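Nucleocapsid protein (Schmallenberg virus, PDB 4JNG) encapsidates the viral RNA genome into a helical nucleocapsid, shielding it from nucleases and presenting it as the template for transcription and replication. Local coordinates at residues T57-P60 / S61-L64; P85-D88 / N89-T92. All blocks are in the same frame, centred on the assembly; numbering follows the deposited sequence.

Contact 1 (57-60/61-64) and contact 2 (85-88/89-92) follow one another along the chain and lie on the same side of its centre. Their own centres are 13 Å apart and their nearest atoms about 7 Å, so they do not touch. The end of strand 69-74 links them: V73 is backbone hydrogen-bonded to V62 of contact 1, and V74 to I91 of contact 2. Contact 2 is the nearer to the bound RNA, its closest atom about 4 Å away against about 10 Å for contact 1. The side chain of H77, which binds RNA, is about 8 Å from that of T57 and about 6 Å from that of T92.

Contact 1 (T57-P60 / S61-L64); sequences TAQP and SVDL
Q59 and V62 face each other across a bend at P60, whose phi/psi of -66°/-12° breaks the extended path between Q59 and S61, leaving the CA atoms of Q59 and V62 6.7 Å apart. The bend is not closed by a hydrogen bond: Q59 O comes close to S61 N, but the angle is too poor for one. Side-chain packing carries the contact instead. The CG methylene of Q59 rests against the CG2 methyl of V62 at 3.5 Å, the two side chains crossing at about a right angle. Q59 can make this contact because its CG sits over the backbone, flanked by N and C (chi1 41°), which turns the chain inward over the bend. The same CG also lies 3.5 Å from S61 O, so the aliphatic part of the glutamine spans the first two residues of the strand. V62 has CG1 anti to its backbone N, which directs CG2 back toward the loop. There CG2 meets T57 CG2 more loosely, at 4.3 Å. The threonine's polar end looks to helix 47-56, with OG1 hydrogen-bonded to V53 O.

V62 is backbone-bonded to V73 of strand 69-74, the antiparallel partner of strand 61-66, and P60 to N75 just beyond it, while L54 of helix 47-56 packs on V62. F5 of the second subunit lies against T57, Q59 and V62, consistent with the part the N-terminus plays in oligomerization. The chemistry across the bend is therefore apolar, methyl and methylene groups in van der Waals contact, and it contributes to a surface on which F5 of the second subunit packs.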
loop_
_atom_site.group_PDB
_atom_site.type_symbol
_atom_site.label_atom_id
_atom_site.label_comp_id
_atom_site.label_asym_id
_atom_site.label_seq_id
_atom_site.Cartn_x
_atom_site.Cartn_y
_atom_site.Cartn_z
ATOM N N THR B 57 -14.952 9.423 6.538
ATOM C CA THR B 57 -16.291 9.690 7.059
ATOM C C THR B 57 -17.371 9.139 6.138
ATOM O O THR B 57 -17.392 9.439 4.946
ATOM C CB THR B 57 -16.506 11.197 7.284
ATOM O OG1 THR B 57 -15.504 11.679 8.179
ATOM C CG2 THR B 57 -17.874 11.464 7.871
ATOM N N ALA B 58 -18.281 8.355 6.714
ATOM C CA ALA B 58 -19.261 7.598 5.941
ATOM C C ALA B 58 -20.648 8.226 5.982
ATOM O O ALA B 58 -21.629 7.565 6.322
ATOM C CB ALA B 58 -19.311 6.153 6.428
ATOM N N GLN B 59 -20.722 9.510 5.645
ATOM C CA GLN B 59 -21.985 10.105 5.213
ATOM C C GLN B 59 -21.747 10.811 3.893
ATOM O O GLN B 59 -20.731 11.483 3.723
ATOM C CB GLN B 59 -22.589 11.071 6.237
ATOM C CG GLN B 59 -21.599 11.982 6.932
ATOM C CD GLN B 59 -21.064 11.386 8.213
ATOM O OE1 GLN B 59 -20.889 10.171 8.318
ATOM N NE2 GLN B 59 -20.782 12.239 9.193
ATOM N N PRO B 60 -22.676 10.644 2.941
ATOM C CA PRO B 60 -22.488 11.207 1.612
ATOM C C PRO B 60 -22.493 12.737 1.573
ATOM O O PRO B 60 -22.140 13.304 0.542
ATOM C CB PRO B 60 -23.674 10.644 0.827
ATOM C CG PRO B 60 -24.712 10.384 1.867
ATOM C CD PRO B 60 -23.929 9.873 3.033
ATOM N N SER B 61 -22.905 13.395 2.665
ATOM C CA SER B 61 -22.747 14.842 2.777
ATOM C C SER B 61 -22.502 15.276 4.231
ATOM O O SER B 61 -23.021 14.661 5.173
ATOM C CB SER B 61 -23.938 15.580 2.143
ATOM O OG SER B 61 -24.991 15.809 3.066
ATOM N N VAL B 62 -21.689 16.315 4.398
ATOM C CA VAL B 62 -21.183 16.697 5.709
ATOM C C VAL B 62 -21.139 18.210 5.866
ATOM O O VAL B 62 -20.704 18.934 4.966
ATOM C CB VAL B 62 -19.757 16.151 5.950
ATOM C CG1 VAL B 62 -19.321 16.405 7.384
ATOM C CG2 VAL B 62 -19.701 14.659 5.661
ATOM N N ASP B 63 -21.565 18.666 7.033
ATOM C CA ASP B 63 -21.494 20.073 7.404
ATOM C C ASP B 63 -20.115 20.398 7.974
ATOM O O ASP B 63 -19.778 19.966 9.071
ATOM C CB ASP B 63 -22.584 20.388 8.431
ATOM C CG ASP B 63 -23.955 20.577 7.801
ATOM O OD1 ASP B 63 -24.138 20.250 6.608
ATOM O OD2 ASP B 63 -24.865 21.082 8.497
ATOM N N LEU B 64 -19.308 21.148 7.226
ATOM C CA LEU B 64 -17.981 21.543 7.699
ATOM C C LEU B 64 -17.953 23.019 8.042
ATOM O O LEU B 64 -18.505 23.836 7.314
ATOM C CB LEU B 64 -16.928 21.257 6.635
ATOM C CG LEU B 64 -16.692 19.794 6.286
ATOM C CD1 LEU B 64 -15.532 19.707 5.312
ATOM C CD2 LEU B 64 -16.408 18.971 7.534
#

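Contact 2 (P85-D88 / N89-T92); sequences PVPD and NAIT
P87 and A90 meet at the ends of a type I beta turn, with D88 and N89 at its corners. A90 N donates to P87 O at 3.2 Å in a nearly straight bond (159°). Beside this bond A90 CB packs on the proline ring, 3.6 Å from P87 CD. V86 continues the apolar patch: its CG1 lies 4.0 Å from A90 CB and equally far from T92 CG2, the valine and threonine side chains crossing at about a right angle. A water bridges D88 O (2.7 Å) and A90 O (2.9 Å), though further acceptors nearby compete for its protons.

Further out, NH1 of the RNA-binding R95 is hydrogen-bonded to both P87 O and A90 O, so the turn probably helps to orient this arginine. D88 OD2 is held by T17 OG1. V86 packs on a sugar of the bound RNA and T92 on a phosphate. T92 OG1 accepts from R95 N, making the threonine the N-cap of helix 93-110: a beta turn leading into a capped helix beside the bound RNA.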
loop_
_atom_site.group_PDB
_atom_site.type_symbol
_atom_site.label_atom_id
_atom_site.label_comp_id
_atom_site.label_asym_id
_atom_site.label_seq_id
_atom_site.Cartn_x
_atom_site.Cartn_y
_atom_site.Cartn_z
ATOM N N PRO B 85 -23.271 10.901 -7.810
ATOM C CA PRO B 85 -23.499 12.127 -8.585
ATOM C C PRO B 85 -23.523 13.360 -7.695
ATOM O O PRO B 85 -24.070 13.294 -6.605
ATOM C CB PRO B 85 -24.892 11.916 -9.184
ATOM C CG PRO B 85 -25.563 10.987 -8.240
ATOM C CD PRO B 85 -24.479 10.059 -7.765
ATOM N N VAL B 86 -22.944 14.462 -8.166
ATOM C CA VAL B 86 -22.905 15.730 -7.422
ATOM C C VAL B 86 -23.832 16.739 -8.109
ATOM O O VAL B 86 -23.712 16.957 -9.306
ATOM C CB VAL B 86 -21.469 16.309 -7.401
ATOM C CG1 VAL B 86 -21.368 17.507 -6.463
ATOM C CG2 VAL B 86 -20.464 15.237 -6.997
ATOM N N PRO B 87 -24.775 17.355 -7.365
ATOM C CA PRO B 87 -25.613 18.347 -8.047
ATOM C C PRO B 87 -24.777 19.504 -8.608
ATOM O O PRO B 87 -23.659 19.743 -8.146
ATOM C CB PRO B 87 -26.570 18.818 -6.949
ATOM C CG PRO B 87 -26.584 17.711 -5.954
ATOM C CD PRO B 87 -25.217 17.108 -5.984
ATOM N N ASP B 88 -25.301 20.201 -9.610
ATOM C CA ASP B 88 -24.540 21.246 -10.290
ATOM C C ASP B 88 -24.286 22.461 -9.391
ATOM O O ASP B 88 -23.291 23.156 -9.569
ATOM C CB ASP B 88 -25.234 21.674 -11.590
ATOM C CG ASP B 88 -25.067 20.654 -12.718
ATOM O OD1 ASP B 88 -24.183 19.768 -12.633
ATOM O OD2 ASP B 88 -25.818 20.749 -13.712
ATOM N N ASN B 89 -25.174 22.696 -8.428
ATOM C CA ASN B 89 -25.021 23.789 -7.469
ATOM C C ASN B 89 -24.523 23.326 -6.113
ATOM O O ASN B 89 -24.583 24.081 -5.146
ATOM C CB ASN B 89 -26.345 24.517 -7.295
ATOM C CG ASN B 89 -26.838 25.130 -8.583
ATOM O OD1 ASN B 89 -26.136 25.119 -9.595
ATOM N ND2 ASN B 89 -28.049 25.683 -8.553
ATOM N N ALA B 90 -24.021 22.091 -6.043
ATOM C CA ALA B 90 -23.445 21.583 -4.807
ATOM C C ALA B 90 -21.950 21.827 -4.807
ATOM O O ALA B 90 -21.326 21.957 -5.874
ATOM C CB ALA B 90 -23.738 20.102 -4.641
ATOM N N ILE B 91 -21.378 21.870 -3.606
ATOM C CA ILE B 91 -19.945 22.046 -3.439
ATOM C C ILE B 91 -19.336 20.792 -2.837
ATOM O O ILE B 91 -19.825 20.233 -1.864
ATOM C CB ILE B 91 -19.541 23.292 -2.587
ATOM C CG1 ILE B 91 -20.379 23.417 -1.308
ATOM C CG2 ILE B 91 -19.680 24.561 -3.408
ATOM C CD1 ILE B 91 -19.919 24.531 -0.382
ATOM N N THR B 92 -18.278 20.338 -3.489
ATOM C CA THR B 92 -17.339 19.411 -2.909
ATOM C C THR B 92 -16.235 20.266 -2.335
ATOM O O THR B 92 -16.218 21.477 -2.532
ATOM C CB THR B 92 -16.750 18.496 -3.997
ATOM O OG1 THR B 92 -16.157 19.308 -5.016
ATOM C CG2 THR B 92 -17.842 17.649 -4.610
HETATM O O HOH W 1 -21.662 24.156 -7.706
#